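Local coordinates for extracellular solute-binding protein family 5 (Brucella melitensis, PDB 4ONY) that probably binds peptides or related solutes in the periplasm and delivers them to an ABC transporter for uptake into the cell, at residues M21-L27 against E94-Y99; P150-R154 against L184-M189. All coordinates share one frame; numbering follows the deposited sequence.

Contact 1: residues M21-L27 against E94-Y99; sequences MHGDVAL and EPFTLY
At one end of strand 97-108, in the antiparallel sheet that this strand shares with strand 18-20, the loop leaving strand 18-20 passes alongside residues 94-96, which lead into strand 97-108, and Met21 N donates to Phe96 O at 3.0 Å. Beside it, Met21 CB rests obliquely against Phe96 CD2 at 3.6 Å. With CG anti to the backbone N (chi1 171°) and a bend at chi2, the sulfur ends obliquely off the ring as a Met-aromatic contact.

Further along the loop, the Glu94 carboxylate meets Asp24 to Ala26. Ala26 N donates to Glu94 OE1 at 3.1 Å from well above the carboxylate plane, and Ala26 CB packs against the same group. Glu94 OE2 accepts a hydrogen bond from Tyr99 OH on its syn lone pair, at 2.6 Å, and Tyr99 OH in turn accepts from Leu27 N at 3.1 Å. Leu27 CD1 sits over one face of the Tyr99 ring in a CH-pi contact, 4.1 Å from its centroid. Thr97 OG1 lies 3.0 Å from Asp24 O and 2.8 Å from Glu94 OE1, two acceptors that compete for its one proton.

Between these ends Asp24 is tied to the strand segment through water. One water joins Asp24 OD1 to His22 N and Phe96 O; another receives the bond of Phe96 N and donates to Asp24 OD2 and Thr97 OG1.

Bonds to both oxygens limit rotation of the Glu94 carboxylate, and the Tyr99 hydroxyl relays its hold to the loop backbone. These donors would favour a charged Glu94, although the nearby carboxylate of Asp24 probably offsets part of that effect.

Contact 2: residues P150-R154 against L184-M189; sequences PYNSR and LIAGSM
Arg154 and Met189 run past each other in opposite directions, with the sulfur at the edge of the guanidinium group and in its plane. Arg154 NE points its N-H at Met189 SD over 3.3 Å, a weak hydrogen bond but a fairly straight one (162°). The neighbouring nitrogen, Arg154 NH2, donates to Ser188 O at 3.0 Å; here the oxygen stands 20° out of the guanidinium plane, and the donor is tilted from the carbonyl plane as well. Two partners from consecutive residues thus hold one edge of the group.

Its two faces are flanked differently. Pro150 O lies 3.4 Å above one face, offset toward the rim, and Leu184 CB lies over the opposite one. The Leu184 side chain crosses the arginine at about a right angle, bringing CD1 to 4.0 Å from Arg154 NH1. The bend at chi2 of Arg154 (44°) turns the outer part of the chain from its CG, which Ile185 CD1 touches, toward the carbonyl of Ser188.

The segment 150-154 contains a type I beta turn, Pro150 to Ser153, opened by a cis-proline. Pro150 O accepts from both Ser153 N and Ser153 OG, which fixes the carbonyl beside the guanidinium. Opposite the turn, helix 181-187 comes to its end; Ser188 is the first residue to leave helical geometry, and its carbonyl is the one that Arg154 meets.

Met189 also meets Tyr151 in a Met-aromatic contact: SD lies in the ring plane at its edge, 3.8 Å from Tyr151 CD1, while Pro150 CD stands over the centre of one ring face. Bends at chi2 and chi3 fold the methionine back, placing CE 3.4 Å from Tyr151 O. Tyr140 and Leu143 of helix 133-146 pack on this same methionine.

In the fold
The two contacts follow one another along the chain, contact 1 closing before contact 2 opens, and their centres are about 18 Å apart. Helix 181-187 joins them: Leu98, whose CB is directed away from the 21-27 loop, packs its CD1 against Ala186 CB at 3.6 Å, while Leu184 and Ile185 of the same helix touch Arg154 of segment 150-154. Met183 extends this bridge by touching Met21 and Phe96. Each centre is also about 18 Å from the centre of the chain. The bound 1-ethoxy-2-(2-ethoxyethoxy)ethane is held by a different set of residues, Gln222, Gln225, Arg226, Tyr256 and Tyr257, so neither contact supplies a residue to that pocket.

Contact 1: residues M21-L27 against E94-Y99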
loop_
_atom_site.group_PDB
_atom_site.type_symbol
_atom_site.label_atom_id
_atom_site.label_comp_id
_atom_site.label_asym_id
_atom_site.label_seq_id
_atom_site.Cartn_x
_atom_site.Cartn_y
_atom_site.Cartn_z
ATOM N N MET A 21 -15.946 0.038 -6.998
ATOM C CA MET A 21 -15.155 -0.174 -8.209
ATOM C C MET A 21 -15.727 -1.331 -9.034
ATOM O O MET A 21 -15.953 -1.172 -10.242
ATOM C CB MET A 21 -13.685 -0.420 -7.894
ATOM C CG MET A 21 -12.845 -0.855 -9.098
ATOM S SD MET A 21 -12.817 0.448 -10.362
ATOM C CE MET A 21 -11.978 -0.409 -11.691
ATOM N N HIS A 22 -16.007 -2.452 -8.369
ATOM C CA HIS A 22 -16.559 -3.644 -9.013
ATOM C C HIS A 22 -18.018 -3.968 -8.649
ATOM O O HIS A 22 -18.496 -5.082 -8.902
ATOM C CB HIS A 22 -15.658 -4.835 -8.753
ATOM C CG HIS A 22 -14.313 -4.702 -9.409
ATOM N ND1 HIS A 22 -13.156 -4.590 -8.683
ATOM C CD2 HIS A 22 -13.952 -4.571 -10.713
ATOM C CE1 HIS A 22 -12.132 -4.432 -9.497
ATOM N NE2 HIS A 22 -12.582 -4.413 -10.735
ATOM N N GLY A 23 -18.755 -2.995 -8.113
ATOM C CA GLY A 23 -20.193 -3.153 -7.943
ATOM C C GLY A 23 -20.577 -3.718 -6.598
ATOM O O GLY A 23 -21.731 -3.618 -6.235
ATOM N N ASP A 24 -19.630 -4.244 -5.827
ATOM C CA ASP A 24 -19.933 -4.844 -4.509
ATOM C C ASP A 24 -20.053 -3.748 -3.415
ATOM O O ASP A 24 -19.087 -3.057 -3.112
ATOM C CB ASP A 24 -18.855 -5.876 -4.128
ATOM C CG ASP A 24 -17.426 -5.293 -4.183
ATOM O OD1 ASP A 24 -17.054 -4.720 -5.232
ATOM O OD2 ASP A 24 -16.680 -5.406 -3.168
ATOM N N VAL A 25 -21.242 -3.596 -2.844
ATOM C CA VAL A 25 -21.521 -2.595 -1.812
ATOM C C VAL A 25 -22.041 -3.313 -0.587
ATOM O O VAL A 25 -23.155 -3.801 -0.564
ATOM C CB VAL A 25 -22.537 -1.571 -2.315
ATOM C CG1 VAL A 25 -22.906 -0.553 -1.209
ATOM C CG2 VAL A 25 -21.951 -0.807 -3.517
ATOM N N ALA A 26 -21.229 -3.350 0.458
ATOM C CA ALA A 26 -21.569 -4.091 1.649
ATOM C C ALA A 26 -22.698 -3.457 2.472
ATOM O O ALA A 26 -23.454 -4.169 3.104
ATOM C CB ALA A 26 -20.309 -4.271 2.527
ATOM N N LEU A 27 -22.801 -2.126 2.493
ATOM C CA LEU A 27 -23.750 -1.476 3.416
ATOM C C LEU A 27 -25.007 -1.097 2.688
ATOM O O LEU A 27 -24.935 -0.600 1.590
ATOM C CB LEU A 27 -23.108 -0.229 4.010
ATOM C CG LEU A 27 -21.781 -0.400 4.754
ATOM C CD1 LEU A 27 -21.273 0.934 5.343
ATOM C CD2 LEU A 27 -21.923 -1.429 5.867
ATOM N N GLU A 94 -13.964 -2.703 3.087
ATOM C CA GLU A 94 -14.272 -3.270 1.773
ATOM C C GLU A 94 -13.092 -3.078 0.829
ATOM O O GLU A 94 -12.308 -2.191 1.037
ATOM C CB GLU A 94 -15.521 -2.592 1.153
ATOM C CG GLU A 94 -16.749 -2.716 2.026
ATOM C CD GLU A 94 -17.988 -2.058 1.419
ATOM O OE1 GLU A 94 -18.322 -2.421 0.247
ATOM O OE2 GLU A 94 -18.602 -1.208 2.150
ATOM N N PRO A 95 -12.983 -3.908 -0.220
ATOM C CA PRO A 95 -11.868 -3.731 -1.139
ATOM C C PRO A 95 -11.755 -2.315 -1.763
ATOM O O PRO A 95 -10.678 -1.701 -1.695
ATOM C CB PRO A 95 -12.134 -4.781 -2.223
ATOM C CG PRO A 95 -12.904 -5.872 -1.501
ATOM C CD PRO A 95 -13.797 -5.099 -0.552
ATOM N N PHE A 96 -12.844 -1.818 -2.334
ATOM C CA PHE A 96 -12.839 -0.502 -2.958
ATOM C C PHE A 96 -14.278 0.006 -3.131
ATOM O O PHE A 96 -14.847 -0.023 -4.238
ATOM C CB PHE A 96 -12.123 -0.576 -4.316
ATOM C CG PHE A 96 -11.657 0.760 -4.872
ATOM C CD1 PHE A 96 -11.965 1.994 -4.259
ATOM C CD2 PHE A 96 -10.860 0.789 -6.023
ATOM C CE1 PHE A 96 -11.491 3.206 -4.820
ATOM C CE2 PHE A 96 -10.397 1.988 -6.553
ATOM C CZ PHE A 96 -10.695 3.180 -5.944
ATOM N N THR A 97 -14.836 0.496 -2.029
ATOM C CA THR A 97 -16.158 1.115 -2.005
ATOM C C THR A 97 -16.093 2.470 -1.286
ATOM O O THR A 97 -15.491 2.593 -0.222
ATOM C CB THR A 97 -17.169 0.236 -1.299
ATOM O OG1 THR A 97 -17.230 -1.050 -1.944
ATOM C CG2 THR A 97 -18.590 0.893 -1.340
ATOM N N LEU A 98 -16.728 3.458 -1.900
ATOM C CA LEU A 98 -16.876 4.813 -1.368
ATOM C C LEU A 98 -18.307 5.092 -0.941
ATOM O O LEU A 98 -19.248 4.645 -1.609
ATOM C CB LEU A 98 -16.516 5.799 -2.464
ATOM C CG LEU A 98 -15.150 5.596 -3.173
ATOM C CD1 LEU A 98 -14.981 6.584 -4.303
ATOM C CD2 LEU A 98 -14.027 5.773 -2.171
ATOM N N TYR A 99 -18.485 5.839 0.148
ATOM C CA TYR A 99 -19.802 6.254 0.640
ATOM C C TYR A 99 -19.863 7.785 0.696
ATOM O O TYR A 99 -18.836 8.473 0.513
ATOM C CB TYR A 99 -20.101 5.631 2.023
ATOM C CG TYR A 99 -20.267 4.136 1.953
ATOM C CD1 TYR A 99 -21.481 3.585 1.620
ATOM C CD2 TYR A 99 -19.167 3.266 2.150
ATOM C CE1 TYR A 99 -21.649 2.206 1.465
ATOM C CE2 TYR A 99 -19.315 1.913 2.020
ATOM C CZ TYR A 99 -20.564 1.374 1.646
ATOM O OH TYR A 99 -20.761 -0.001 1.482
HETATM O O HOH W 1 -15.039 -2.802 -5.553
HETATM O O HOH W 2 -17.838 -4.950 -0.661
HETATM O O HOH W 3 -15.306 -2.989 -2.580
#

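Contact 2: residues P150-R154 against L184-M189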
loop_
_atom_site.group_PDB
_atom_site.type_symbol
_atom_site.label_atom_id
_atom_site.label_comp_id
_atom_site.label_asym_id
_atom_site.label_seq_id
_atom_site.Cartn_x
_atom_site.Cartn_y
_atom_site.Cartn_z
ATOM N N PRO A 150 -0.482 13.749 -8.800
ATOM C CA PRO A 150 -1.405 13.427 -9.868
ATOM C C PRO A 150 -2.542 14.417 -9.972
ATOM O O PRO A 150 -3.354 14.319 -10.900
ATOM C CB PRO A 150 -1.966 12.055 -9.432
ATOM C CG PRO A 150 -1.903 12.082 -7.923
ATOM C CD PRO A 150 -0.719 12.950 -7.584
ATOM N N TYR A 151 -2.610 15.358 -9.036
ATOM C CA TYR A 151 -3.744 16.233 -8.934
ATOM C C TYR A 151 -3.945 17.094 -10.193
ATOM O O TYR A 151 -5.085 17.485 -10.498
ATOM C CB TYR A 151 -3.659 17.143 -7.668
ATOM C CG TYR A 151 -3.397 16.358 -6.452
ATOM C CD1 TYR A 151 -4.308 15.394 -6.019
ATOM C CD2 TYR A 151 -2.225 16.512 -5.744
ATOM C CE1 TYR A 151 -4.022 14.581 -4.926
ATOM C CE2 TYR A 151 -1.960 15.755 -4.641
ATOM C CZ TYR A 151 -2.844 14.778 -4.243
ATOM O OH TYR A 151 -2.581 14.017 -3.113
ATOM N N ASN A 152 -2.880 17.355 -10.944
ATOM C CA ASN A 152 -3.004 18.162 -12.161
ATOM C C ASN A 152 -3.299 17.320 -13.402
ATOM O O ASN A 152 -3.404 17.863 -14.496
ATOM C CB ASN A 152 -1.761 19.010 -12.418
ATOM C CG ASN A 152 -0.556 18.180 -12.825
ATOM O OD1 ASN A 152 -0.519 16.956 -12.651
ATOM N ND2 ASN A 152 0.447 18.847 -13.335
ATOM N N SER A 153 -3.435 16.013 -13.248
ATOM C CA SER A 153 -3.627 15.176 -14.427
ATOM C C SER A 153 -5.089 14.774 -14.672
ATOM O O SER A 153 -5.375 14.178 -15.667
ATOM C CB SER A 153 -2.733 13.928 -14.326
ATOM O OG SER A 153 -3.254 13.033 -13.352
ATOM N N ARG A 154 -6.024 15.130 -13.788
ATOM C CA ARG A 154 -7.402 14.604 -13.893
ATOM C C ARG A 154 -8.138 15.140 -15.130
ATOM O O ARG A 154 -8.832 14.370 -15.826
ATOM C CB ARG A 154 -8.217 14.952 -12.656
ATOM C CG ARG A 154 -8.121 13.974 -11.488
ATOM C CD ARG A 154 -6.737 13.503 -11.194
ATOM N NE ARG A 154 -6.553 13.057 -9.807
ATOM C CZ ARG A 154 -6.013 11.895 -9.474
ATOM N NH1 ARG A 154 -5.605 11.041 -10.399
ATOM N NH2 ARG A 154 -5.864 11.596 -8.201
ATOM N N LEU A 184 -11.495 7.992 -8.855
ATOM C CA LEU A 184 -10.419 8.906 -8.476
ATOM C C LEU A 184 -10.977 10.323 -8.318
ATOM O O LEU A 184 -10.544 11.081 -7.454
ATOM C CB LEU A 184 -9.312 8.876 -9.525
ATOM C CG LEU A 184 -8.683 7.512 -9.811
ATOM C CD1 LEU A 184 -7.540 7.598 -10.815
ATOM C CD2 LEU A 184 -8.139 6.935 -8.502
ATOM N N ILE A 185 -11.980 10.664 -9.141
ATOM C CA ILE A 185 -12.690 11.928 -9.004
ATOM C C ILE A 185 -13.409 11.957 -7.632
ATOM O O ILE A 185 -13.325 12.946 -6.866
ATOM C CB ILE A 185 -13.706 12.138 -10.162
ATOM C CG1 ILE A 185 -13.014 12.225 -11.514
ATOM C CG2 ILE A 185 -14.539 13.384 -9.926
ATOM C CD1 ILE A 185 -12.095 13.418 -11.706
ATOM N N ALA A 186 -14.068 10.844 -7.316
ATOM C CA ALA A 186 -14.890 10.736 -6.097
ATOM C C ALA A 186 -14.069 10.674 -4.814
ATOM O O ALA A 186 -14.407 11.341 -3.814
ATOM C CB ALA A 186 -15.831 9.529 -6.196
ATOM N N GLY A 187 -12.962 9.942 -4.853
ATOM C CA GLY A 187 -12.153 9.677 -3.648
ATOM C C GLY A 187 -10.689 10.071 -3.653
ATOM O O GLY A 187 -10.030 9.883 -2.641
ATOM N N SER A 188 -10.153 10.578 -4.759
ATOM C CA SER A 188 -8.734 10.951 -4.789
ATOM C C SER A 188 -8.513 12.365 -5.292
ATOM O O SER A 188 -7.497 12.660 -5.925
ATOM C CB SER A 188 -7.893 9.970 -5.642
ATOM O OG SER A 188 -8.158 8.631 -5.234
ATOM N N MET A 189 -9.466 13.236 -5.008
ATOM C CA MET A 189 -9.289 14.651 -5.228
ATOM C C MET A 189 -9.937 15.380 -4.056
ATOM O O MET A 189 -10.991 14.984 -3.592
ATOM C CB MET A 189 -9.963 15.114 -6.527
ATOM C CG MET A 189 -9.230 14.738 -7.806
ATOM S SD MET A 189 -7.626 15.579 -7.906
ATOM C CE MET A 189 -8.065 16.972 -8.930
#